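Local coordinates for carbonic anhydrase (Synechocystis sp., PDB 5SWC), which catalyses the reversible, zinc-dependent hydration of carbon dioxide and, inside the carboxysome, supplies RuBisCO with CO2 for photosynthetic carbon fixation, at residues T69-V73 with G74-V78; M100-A103 with L104-E108. All coordinates share one frame; numbering follows the deposited sequence. Where two conformers were deposited one is given.

Both contacts are local, each within one continuous run of chain: contact 1 runs into strand 76-81, and contact 2 ends helix 95-106, which packs on that strand. Their centres lie 16 Å apart, yet they touch through Phe-77, whose CD1 is 3.6 Å from Leu-107 CD1 and whose ring also meets Ala-103 and Tyr-102. Both lie away from the zinc site and reach the second subunit. In each, buried residues (Val-73 and Leu-76; Ala-103 and Leu-104) adjoin partly exposed ones, Asp-75 and Tyr-102 among them. The chemistry differs with place: a carboxylate, backbone bonds and waters tie the turn of contact 1, whereas contact 2 combines backbone bonds with apolar and aromatic packing.

Contact 1 of 2, residues T69-V73 with G74-V78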
# COMPACT_ATOMS: atom_id res chain seq x y z
N THR A 69 -21.02 -31.31 1.04
CA THR A 69 -20.32 -32.27 1.90
C THR A 69 -21.18 -32.88 3.00
O THR A 69 -20.69 -33.67 3.81
CB THR A 69 -19.11 -31.63 2.59
OG1 THR A 69 -19.53 -30.53 3.43
CG2 THR A 69 -18.10 -31.16 1.54
N GLN A 70 -22.48 -32.56 3.00
CA GLN A 70 -23.40 -33.02 4.05
C GLN A 70 -22.79 -32.86 5.46
O GLN A 70 -22.82 -33.76 6.30
CB GLN A 70 -23.87 -34.47 3.77
CG GLN A 70 -24.70 -34.57 2.51
CD GLN A 70 -26.05 -33.93 2.68
OE1 GLN A 70 -26.91 -34.50 3.36
NE2 GLN A 70 -26.26 -32.78 2.06
N SER A 71 -22.26 -31.66 5.66
CA SER A 71 -21.63 -31.32 6.91
C SER A 71 -22.64 -30.84 7.92
O SER A 71 -23.70 -30.34 7.56
CB SER A 71 -20.58 -30.24 6.73
OG SER A 71 -19.42 -30.75 6.12
N GLU A 72 -22.30 -31.04 9.18
CA GLU A 72 -23.07 -30.52 10.29
C GLU A 72 -22.59 -29.09 10.61
O GLU A 72 -21.45 -28.74 10.39
CB GLU A 72 -22.86 -31.42 11.51
CG GLU A 72 -23.70 -31.05 12.71
CD GLU A 72 -25.17 -31.10 12.39
OE1 GLU A 72 -25.73 -30.03 12.02
OE2 GLU A 72 -25.74 -32.22 12.53
N VAL A 73 -23.47 -28.30 11.19
CA VAL A 73 -23.07 -27.03 11.72
C VAL A 73 -21.94 -27.27 12.73
O VAL A 73 -21.98 -28.18 13.55
CB VAL A 73 -24.27 -26.39 12.41
CG1 VAL A 73 -23.93 -25.03 12.89
CG2 VAL A 73 -25.47 -26.31 11.45
N GLY A 74 -20.91 -26.42 12.62
CA GLY A 74 -19.74 -26.54 13.46
C GLY A 74 -18.56 -27.20 12.76
O GLY A 74 -17.45 -27.20 13.28
N ASP A 75 -18.79 -27.81 11.62
CA ASP A 75 -17.73 -28.57 10.96
C ASP A 75 -16.80 -27.74 10.09
O ASP A 75 -15.60 -28.04 10.05
CB ASP A 75 -18.35 -29.67 10.07
CG ASP A 75 -18.97 -30.83 10.83
OD1 ASP A 75 -18.87 -30.94 12.07
OD2 ASP A 75 -19.55 -31.71 10.12
N LEU A 76 -17.34 -26.78 9.33
CA LEU A 76 -16.57 -26.07 8.29
C LEU A 76 -16.47 -24.61 8.63
O LEU A 76 -17.49 -23.91 8.74
CB LEU A 76 -17.26 -26.18 6.93
CG LEU A 76 -17.54 -27.60 6.40
CD1 LEU A 76 -18.08 -27.48 4.97
CD2 LEU A 76 -16.31 -28.47 6.42
N PHE A 77 -15.23 -24.13 8.76
CA PHE A 77 -14.96 -22.68 8.87
C PHE A 77 -14.76 -22.23 7.44
O PHE A 77 -13.92 -22.80 6.74
CB PHE A 77 -13.72 -22.48 9.72
CG PHE A 77 -13.35 -21.05 9.98
CD1 PHE A 77 -13.76 -20.41 11.13
CD2 PHE A 77 -12.53 -20.35 9.09
CE1 PHE A 77 -13.39 -19.09 11.38
CE2 PHE A 77 -12.14 -19.00 9.38
CZ PHE A 77 -12.56 -18.42 10.50
N VAL A 78 -15.50 -21.25 6.96
CA VAL A 78 -15.65 -21.01 5.53
C VAL A 78 -15.22 -19.60 5.13
O VAL A 78 -15.68 -18.61 5.73
CB VAL A 78 -17.09 -21.25 5.07
CG1 VAL A 78 -17.22 -20.98 3.60
CG2 VAL A 78 -17.52 -22.69 5.38
O HOH W 1 -18.17 -32.40 7.92
O HOH W 2 -20.21 -26.62 8.97
O HOH W 3 -20.48 -30.16 14.31
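Asp-75 reaches back across a type II beta turn to Glu-72, its OD2 accepting the bond from Glu-72 N at 3.0 Å. The donor comes from well above the carboxylate plane, 61° out of it. In return Asp-75 N bonds to Glu-72 O (3.1 Å), closing the turn; Gly-74, at its third position, has a positive phi at which a CB would clash with Val-73 O. CG of Asp-75 stands beside its own backbone N (chi1 -72°), which folds the carboxylate over the turn. Glu-72 bends at chi2 (59°), bringing OE1 round to its neighbour Val-73 N; the same oxygen bonds to Tyr-34 OH. The close-packed part is Leu-76 against Thr-69 and Ser-71, where the chain leaves helix 65-69 through a Schellman motif: Leu-76 CD1 lies 3.7 Å from Thr-69 OG1, and Leu-76 CG equally far from Ser-71 OG. Pro-65 and Ile-53 also touch this leucine, and Val-73 packs on Phe-42 and Leu-45 of helix 39-45. The looser side is watery. One water joins Ser-71 OG to Asp-75 OD2, donating to the carboxylate at 2.7 Å; another donates to both Val-73 O and Asp-75 OD1, the latter at 2.9 Å. An alanine in place of Asp-75 would probably leave Glu-72 N without its carboxylate acceptor and cost each of these waters a partner. With OD2 gripped by a backbone N-H and a water, and OD1 by a second water, the carboxylate is probably stabilised as the anion, and it links the last residue of the turn to the first just before strand 76-81.

Contact 2 of 2, residues M100-A103 with L104-E108; sequences MEYA and LVALE
Tyr-102 O takes both the alpha-type bond of Ala-106 N, at 2.9 Å, and the pi-type bond of Leu-107 N, at 3.0 Å, as the helix widens into a pi-type turn at 104-106 before Glu-108 leaves it with positive phi. With CG opposite the backbone N (chi1 -170°), the Tyr-102 ring swings along the helix, and Ala-106 CB makes a CH-pi contact over one face, 3.7 Å from the centroid. Leu-107 comes in at a slant, its CG 3.8 Å from Tyr-102 CE2. Met-100, bent at chi2 and chi3 in one of its two conformers, brings SD to 3.9 Å from Leu-104 CD1. Glu-101 runs alongside Val-105, with Glu-101 CG 4.0 Å from Val-105 CG2, and its OE1 accepts a hydrogen bond from Val-139 N of the second subunit. The helix end packs against strand 76-81 at Phe-77 and against helix 185-193, where Met-100 and Leu-104 meet Ile-187, while Glu-101 and Val-105 touch Pro-137 and Leu-136 of the second subunit.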
# COMPACT_ATOMS: atom_id res chain seq x y z
N MET A 100 -7.89 -17.15 7.42
CA MET A 100 -7.09 -18.37 7.42
C MET A 100 -6.23 -18.42 8.69
O MET A 100 -6.15 -19.46 9.35
CB MET A 100 -6.23 -18.44 6.14
CG MET A 100 -5.24 -19.60 6.04
SD MET A 100 -3.77 -19.42 7.11
CE MET A 100 -2.97 -18.02 6.33
N GLU A 101 -5.62 -17.30 9.06
CA GLU A 101 -4.78 -17.28 10.25
C GLU A 101 -5.60 -17.60 11.50
O GLU A 101 -5.17 -18.36 12.37
CB GLU A 101 -4.14 -15.91 10.41
CG GLU A 101 -3.16 -15.85 11.57
CD GLU A 101 -2.59 -14.48 11.72
OE1 GLU A 101 -3.34 -13.64 12.19
OE2 GLU A 101 -1.42 -14.24 11.33
N TYR A 102 -6.79 -17.03 11.58
CA TYR A 102 -7.65 -17.36 12.73
C TYR A 102 -7.96 -18.85 12.79
O TYR A 102 -7.86 -19.47 13.85
CB TYR A 102 -8.93 -16.53 12.68
CG TYR A 102 -9.74 -16.63 13.94
CD1 TYR A 102 -9.38 -15.93 15.09
CD2 TYR A 102 -10.82 -17.47 14.02
CE1 TYR A 102 -10.11 -16.07 16.27
CE2 TYR A 102 -11.55 -17.58 15.17
CZ TYR A 102 -11.21 -16.89 16.29
OH TYR A 102 -11.95 -17.06 17.46
N ALA A 103 -8.31 -19.41 11.66
CA ALA A 103 -8.64 -20.84 11.58
C ALA A 103 -7.46 -21.74 12.02
O ALA A 103 -7.63 -22.72 12.76
CB ALA A 103 -9.08 -21.17 10.16
N LEU A 104 -6.27 -21.42 11.54
CA LEU A 104 -5.11 -22.25 11.84
C LEU A 104 -4.55 -22.01 13.22
O LEU A 104 -4.21 -22.96 13.93
CB LEU A 104 -4.01 -22.00 10.80
CG LEU A 104 -3.98 -22.97 9.63
CD1 LEU A 104 -5.18 -22.69 8.76
CD2 LEU A 104 -2.70 -22.83 8.84
N VAL A 105 -4.48 -20.75 13.65
CA VAL A 105 -3.80 -20.42 14.89
C VAL A 105 -4.74 -20.42 16.10
O VAL A 105 -4.40 -20.98 17.14
CB VAL A 105 -3.09 -19.06 14.76
CG1 VAL A 105 -2.42 -18.72 16.07
CG2 VAL A 105 -2.06 -19.14 13.63
N ALA A 106 -5.90 -19.80 15.98
CA ALA A 106 -6.86 -19.75 17.07
C ALA A 106 -7.69 -21.03 17.15
O ALA A 106 -8.00 -21.50 18.28
CB ALA A 106 -7.76 -18.57 16.93
N LEU A 107 -8.07 -21.59 16.01
CA LEU A 107 -8.92 -22.81 16.01
C LEU A 107 -8.19 -24.12 15.69
O LEU A 107 -8.78 -25.19 15.73
CB LEU A 107 -10.08 -22.61 15.03
CG LEU A 107 -10.94 -21.34 15.19
CD1 LEU A 107 -12.02 -21.29 14.11
CD2 LEU A 107 -11.56 -21.28 16.54
N GLU A 108 -6.90 -24.07 15.42
CA GLU A 108 -6.11 -25.30 15.23
C GLU A 108 -6.68 -26.27 14.15
O GLU A 108 -6.58 -27.51 14.28
CB GLU A 108 -5.92 -26.01 16.58
CG GLU A 108 -5.15 -25.18 17.63
CD GLU A 108 -5.07 -25.87 18.99
OE1 GLU A 108 -4.07 -26.58 19.26
OE2 GLU A 108 -6.00 -25.70 19.80